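Local coordinates for VP4 protein (Tellina virus 1, PDB 3P06) that probably acts as a serine protease that processes the viral polyprotein, captured here as an intramolecular acyl-enzyme in its VP4 protease domain, at residues Met61-Ile64 and Asp65-Glu68; Ser133-Leu136 and Leu137-Gln140; Arg170-Val173 and Gly174-Trp178. All coordinates share one frame; numbering follows the deposited sequence.

Contact 1: residues Met61-Ile64 and Asp65-Glu68; sequences MVNI and DEAE
The flat amide of Asn63 turns one face to Glu66: the backbone N of Glu66 and its CB both stand over that face, CB lying 3.9 Å from Asn63 CG. The carboxylate of Glu66 reaches past the nitrogen end of the same face, its plane 68° from that of the amide, and OE1 stays 4.2 Å from Asn63 ND2. At the oxygen end of the amide sits Asp65, whose CB is 3.4 Å from Asn63 OD1.

This is an N-cap. With CG anti to the backbone N (chi1 -174°), Asn63 folds its amide back beside the first turn of helix 64-67, and OD1 accepts the N-H of Glu66 at 3.2 Å. The bond is nearly straight at the hydrogen, yet the donor stands well above the carbonyl plane, 70° out of it and not on a lone pair. The helical bonds follow: Ala67 N donates to Asn63 O at 3.1 Å and Glu68 N to Ile64 O at 2.8 Å. Ala67 CB points toward the preceding residues and rests 3.4 Å from Ile64 O. Glu68 lays its CG against that same oxygen and carries OE2 to within 3.9 Å of Ile64 CG2.

Asn101 OD1 is hydrogen-bonded to the N of Asn63. The Glu66 carboxylate lies close to that of Glu104, an unfavourable like-charge pair that may raise the proton affinity of one of them. The turn belongs to the connection between strands 54-58 and 75-81, parallel neighbours in the mixed sheet. From it Ile64 and Ala67 pack on Ala47, and Ile64 also on Arg45, Ala47 and Arg45 both belonging to strand 45-48 at one edge of that sheet, while Val62 touches Trp103.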
# COMPACT_ATOMS: atom_id res chain seq x y z
N MSE A 61 -12.92 -8.06 4.34
CA MSE A 61 -12.99 -7.95 2.89
C MSE A 61 -11.68 -8.19 2.18
O MSE A 61 -11.54 -7.93 0.99
CB MSE A 61 -13.57 -6.60 2.49
CG MSE A 61 -15.08 -6.60 2.74
SE MSE A 61 -15.85 -4.84 2.40
CE MSE A 61 -16.05 -4.96 0.43
N VAL A 62 -10.68 -8.61 2.92
CA VAL A 62 -9.42 -8.98 2.30
C VAL A 62 -9.38 -10.47 2.23
O VAL A 62 -9.87 -11.09 3.15
CB VAL A 62 -8.24 -8.48 3.21
CG1 VAL A 62 -6.93 -9.01 2.68
CG2 VAL A 62 -8.30 -6.91 3.29
N ASN A 63 -8.82 -11.07 1.19
CA ASN A 63 -8.69 -12.54 1.16
C ASN A 63 -7.55 -12.92 2.10
O ASN A 63 -6.36 -12.79 1.72
CB ASN A 63 -8.34 -13.02 -0.26
CG ASN A 63 -8.33 -14.57 -0.40
OD1 ASN A 63 -8.13 -15.33 0.56
ND2 ASN A 63 -8.55 -15.01 -1.60
N ILE A 64 -7.89 -13.39 3.30
CA ILE A 64 -6.88 -13.67 4.30
C ILE A 64 -6.00 -14.89 3.96
O ILE A 64 -4.81 -14.89 4.26
CB ILE A 64 -7.46 -13.83 5.75
CG1 ILE A 64 -8.41 -12.67 6.08
CG2 ILE A 64 -6.29 -13.84 6.77
CD1 ILE A 64 -7.67 -11.31 6.24
N ASP A 65 -6.61 -15.91 3.33
CA ASP A 65 -5.89 -17.09 2.85
C ASP A 65 -4.75 -16.72 1.88
O ASP A 65 -3.68 -17.32 1.95
CB ASP A 65 -6.84 -18.08 2.13
CG ASP A 65 -7.85 -18.75 3.09
OD1 ASP A 65 -7.68 -18.64 4.32
OD2 ASP A 65 -8.83 -19.38 2.62
N GLU A 66 -5.00 -15.80 0.95
CA GLU A 66 -3.95 -15.31 0.07
C GLU A 66 -2.92 -14.45 0.84
O GLU A 66 -1.75 -14.52 0.56
CB GLU A 66 -4.54 -14.49 -1.10
CG GLU A 66 -3.55 -14.19 -2.23
CD GLU A 66 -4.14 -13.21 -3.33
OE1 GLU A 66 -5.34 -13.32 -3.66
OE2 GLU A 66 -3.38 -12.36 -3.83
N ALA A 67 -3.38 -13.60 1.77
CA ALA A 67 -2.46 -12.84 2.63
C ALA A 67 -1.51 -13.80 3.42
O ALA A 67 -0.31 -13.50 3.56
CB ALA A 67 -3.25 -11.90 3.61
N GLU A 68 -2.04 -14.93 3.92
CA GLU A 68 -1.23 -15.88 4.73
C GLU A 68 -0.16 -16.62 3.90
O GLU A 68 0.76 -17.21 4.46
CB GLU A 68 -2.10 -16.91 5.46
CG GLU A 68 -2.83 -16.34 6.63
CD GLU A 68 -3.95 -17.25 7.07
OE1 GLU A 68 -4.35 -18.18 6.33
OE2 GLU A 68 -4.50 -17.00 8.16

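Contact 2: residues Ser133-Leu136 and Leu137-Gln140; sequences SPNL and LAVQ. With SO4 (sulfate ion), chain B.
Helix 138-149, which carries the predicted active-site Lys141, has its N-terminus where Asn135 reaches forward to Ala138. Leu137 holds the N-cap position, but the side chain that accepts a first-turn N-H comes from two residues further back. Asn135 holds CG anti to its own N (chi1 171°), which brings OD1 to 2.8 Å from Ala138 N; the donor lies in the carbonyl plane, on a lone pair, and Ala138 CB packs 3.1 Å from the same oxygen.

A sulfate ion, probably from the crystallisation liquor, occupies the approach to the helix. Leu136 N donates to sulfate O3 in a nearly straight bond of 2.9 Å, and Leu137 N reaches sulfate O2 at 3.2 Å. Asn135 ND2 also faces O2, at a separation so short that its details are doubtful. Lys141 NZ and Thr124 OG1 also bond to the anion, which thus sits beside the predicted active-site lysine, and the positive end of the helix dipole probably adds to its attraction. Leu136 CB and Leu137 CG meet at 4.1 Å. A water continues the backbone bonding into the helix, donating to Leu136 O at 2.7 Å and accepting from Val139 N at 3.1 Å.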
# COMPACT_ATOMS: atom_id res chain seq x y z
N SER A 133 -0.02 -10.84 -9.78
CA SER A 133 -1.14 -11.21 -10.64
C SER A 133 -1.27 -10.29 -11.84
O SER A 133 -0.78 -9.17 -11.80
CB SER A 133 -2.43 -11.12 -9.85
OG SER A 133 -2.45 -12.16 -8.91
N PRO A 134 -2.00 -10.72 -12.89
CA PRO A 134 -2.25 -9.64 -13.88
C PRO A 134 -3.06 -8.47 -13.27
O PRO A 134 -3.84 -8.62 -12.35
CB PRO A 134 -2.97 -10.33 -15.02
CG PRO A 134 -3.23 -11.75 -14.55
CD PRO A 134 -2.32 -12.06 -13.42
N ASN A 135 -2.82 -7.29 -13.75
CA ASN A 135 -3.40 -6.16 -13.11
C ASN A 135 -4.79 -5.82 -13.69
O ASN A 135 -5.03 -6.05 -14.87
CB ASN A 135 -2.49 -5.02 -13.38
CG ASN A 135 -3.06 -3.76 -12.97
OD1 ASN A 135 -3.73 -3.07 -13.76
ND2 ASN A 135 -2.83 -3.42 -11.68
N LEU A 136 -5.69 -5.29 -12.87
CA LEU A 136 -7.00 -4.85 -13.38
C LEU A 136 -7.13 -3.31 -13.45
O LEU A 136 -7.64 -2.79 -14.42
CB LEU A 136 -8.14 -5.43 -12.53
CG LEU A 136 -8.47 -6.91 -12.85
CD1 LEU A 136 -9.37 -7.52 -11.78
CD2 LEU A 136 -9.14 -7.05 -14.23
N LEU A 137 -6.67 -2.61 -12.40
CA LEU A 137 -7.09 -1.23 -12.19
C LEU A 137 -5.95 -0.26 -12.22
O LEU A 137 -6.09 0.82 -11.68
CB LEU A 137 -7.83 -1.10 -10.84
CG LEU A 137 -9.16 -1.87 -10.80
CD1 LEU A 137 -9.59 -2.02 -9.35
CD2 LEU A 137 -10.16 -1.06 -11.64
N ALA A 138 -4.81 -0.62 -12.82
CA ALA A 138 -3.67 0.34 -12.83
C ALA A 138 -4.01 1.67 -13.54
O ALA A 138 -3.60 2.74 -13.10
CB ALA A 138 -2.46 -0.28 -13.49
N VAL A 139 -4.74 1.58 -14.64
CA VAL A 139 -5.06 2.78 -15.37
C VAL A 139 -5.89 3.77 -14.52
O VAL A 139 -5.51 4.90 -14.43
CB VAL A 139 -5.75 2.44 -16.69
CG1 VAL A 139 -6.44 3.67 -17.27
CG2 VAL A 139 -4.66 1.93 -17.64
N GLN A 140 -6.95 3.30 -13.87
CA GLN A 140 -7.74 4.09 -12.92
C GLN A 140 -6.92 4.62 -11.72
O GLN A 140 -7.19 5.74 -11.27
CB GLN A 140 -8.94 3.31 -12.40
CG GLN A 140 -9.88 2.88 -13.47
CD GLN A 140 -10.99 3.87 -13.67
OE1 GLN A 140 -10.78 5.10 -13.58
NE2 GLN A 140 -12.20 3.36 -13.96
S SO4 B . -4.80 -3.67 -9.29
O1 SO4 B . -3.54 -4.21 -8.85
O2 SO4 B . -4.51 -2.49 -10.10
O3 SO4 B . -5.45 -4.69 -10.09
O4 SO4 B . -5.75 -3.34 -8.26
O HOH W 1 -6.45 -0.81 -15.76
O HOH W 2 -8.18 0.61 -14.63

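Contact 3: residues Arg170-Val173 and Gly174-Trp178; sequences RQVV and GDKPW. With URE (urea), chain G.
The backbone of Arg170-Val173 is helical, and Gly174 follows on with helical torsions, sharing its N-H weakly between Arg170 O and Gln171 O; from Asp175 onward the chain is extended.

Lys176 then turns back on the helix end. Its side chain sets out toward the helix and bends at chi2 (-75°) and again at chi4 (-50°), curling around the carbonyl oxygen of Val172. CG passes 3.3 Å from Val172 O, and NZ returns to donate to that oxygen at 2.9 Å, in the carbonyl plane and on a lone pair. A second bond from NZ, to Asp175 O, is weak. The ammonium group thus takes up a carbonyl of the last helical turn, where a positive charge is probably well placed against the helix dipole. Val172 itself packs its side chain on Leu161, Val163 and Leu121, and Lys176 touches Leu161 and Pro119. On the helix side, Arg170 is anchored through NE to Thr112.

The backbone of Lys176 holds a urea molecule. Lys176 N donates to the urea O at 2.9 Å in a nearly straight bond, and urea N2 gives a weak one to Lys176 O. Urea N2 also lies at the edge of the Trp178 ring, near its plane; the indole NE1 is hydrogen-bonded to Thr118 O, and the ring meets Phe120.

The whole is a helix C-terminus closed by a lysine side chain and leading into an extended segment; Val173 to Lys176 form the urea pocket together with Gln117, Thr118 and Pro119.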
# COMPACT_ATOMS: atom_id res chain seq x y z
N ARG A 170 11.38 -5.87 -6.24
CA ARG A 170 12.48 -5.52 -5.30
C ARG A 170 13.57 -4.64 -5.91
O ARG A 170 14.07 -3.73 -5.24
CB ARG A 170 13.14 -6.76 -4.67
CG ARG A 170 12.17 -7.50 -3.83
CD ARG A 170 12.84 -8.61 -3.06
NE ARG A 170 11.79 -9.37 -2.41
CZ ARG A 170 11.40 -10.59 -2.76
NH1 ARG A 170 12.01 -11.24 -3.76
NH2 ARG A 170 10.41 -11.17 -2.07
N GLN A 171 13.96 -4.92 -7.16
CA GLN A 171 14.99 -4.14 -7.84
C GLN A 171 14.51 -2.70 -8.08
O GLN A 171 15.24 -1.76 -7.89
CB GLN A 171 15.39 -4.81 -9.17
CG GLN A 171 16.26 -6.11 -9.05
CD GLN A 171 17.58 -5.89 -8.27
OE1 GLN A 171 18.59 -5.52 -8.84
NE2 GLN A 171 17.55 -6.15 -6.96
N VAL A 172 13.26 -2.56 -8.49
CA VAL A 172 12.67 -1.29 -8.85
C VAL A 172 12.44 -0.39 -7.65
O VAL A 172 12.53 0.80 -7.79
CB VAL A 172 11.33 -1.54 -9.57
CG1 VAL A 172 10.38 -0.43 -9.37
CG2 VAL A 172 11.55 -1.85 -11.09
N VAL A 173 12.13 -0.93 -6.47
CA VAL A 173 11.89 -0.06 -5.30
C VAL A 173 13.18 0.36 -4.64
O VAL A 173 13.17 1.24 -3.78
CB VAL A 173 10.90 -0.67 -4.21
CG1 VAL A 173 9.54 -1.01 -4.83
CG2 VAL A 173 11.49 -1.87 -3.49
N GLY A 174 14.30 -0.28 -5.01
CA GLY A 174 15.59 -0.04 -4.36
C GLY A 174 16.16 1.34 -4.64
O GLY A 174 16.86 1.90 -3.80
N ASP A 175 15.86 1.92 -5.80
CA ASP A 175 16.51 3.18 -6.19
C ASP A 175 15.52 4.17 -6.76
O ASP A 175 15.49 4.34 -8.00
CB ASP A 175 17.55 2.87 -7.27
CG ASP A 175 18.67 3.91 -7.35
OD1 ASP A 175 18.87 4.70 -6.38
OD2 ASP A 175 19.38 3.91 -8.40
N LYS A 176 14.71 4.79 -5.89
CA LYS A 176 13.65 5.76 -6.29
C LYS A 176 13.70 7.04 -5.45
O LYS A 176 12.91 7.22 -4.50
CB LYS A 176 12.26 5.09 -6.30
CG LYS A 176 12.14 4.04 -7.44
CD LYS A 176 11.96 4.71 -8.83
CE LYS A 176 11.98 3.66 -9.95
NZ LYS A 176 13.15 2.73 -9.86
N PRO A 177 14.66 7.93 -5.79
CA PRO A 177 14.84 9.15 -4.99
C PRO A 177 13.59 10.03 -5.12
O PRO A 177 12.85 9.94 -6.10
CB PRO A 177 16.09 9.83 -5.62
CG PRO A 177 16.30 9.16 -6.93
CD PRO A 177 15.55 7.87 -6.97
N TRP A 178 13.38 10.87 -4.12
CA TRP A 178 12.21 11.76 -4.02
C TRP A 178 12.42 12.95 -4.96
O TRP A 178 13.35 13.76 -4.75
CB TRP A 178 12.01 12.19 -2.54
CG TRP A 178 11.29 11.07 -1.85
CD1 TRP A 178 11.79 9.79 -1.62
CD2 TRP A 178 9.89 11.03 -1.47
NE1 TRP A 178 10.80 8.99 -1.05
CE2 TRP A 178 9.63 9.71 -0.98
CE3 TRP A 178 8.85 11.97 -1.49
CZ2 TRP A 178 8.35 9.33 -0.49
CZ3 TRP A 178 7.57 11.59 -1.03
CH2 TRP A 178 7.33 10.28 -0.53
C URE G . 15.11 5.40 -2.25
O URE G . 14.66 4.52 -2.99
N1 URE G . 16.33 5.26 -1.74
N2 URE G . 14.43 6.51 -1.92

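How the contacts relate
From the N terminus the three contacts come in series, none nested in or crossing another. Contact 1 closes the turn into helix 64-67 after strand 54-58, on the way to strand 75-81. Contact 2 follows strand 131-132 and starts helix 138-149; its nearest atoms are about 5 Å from those of contact 1, without touching. Contact 3 lies at the C-terminal end of helix 166-173 and leads toward strand 183-184; it lies across the centre of the chain from contact 1, their centres 27 Å apart. Contacts 1 and 2 open helices near the predicted Ser102 and Lys141, whereas contact 3 follows one out, away from that site.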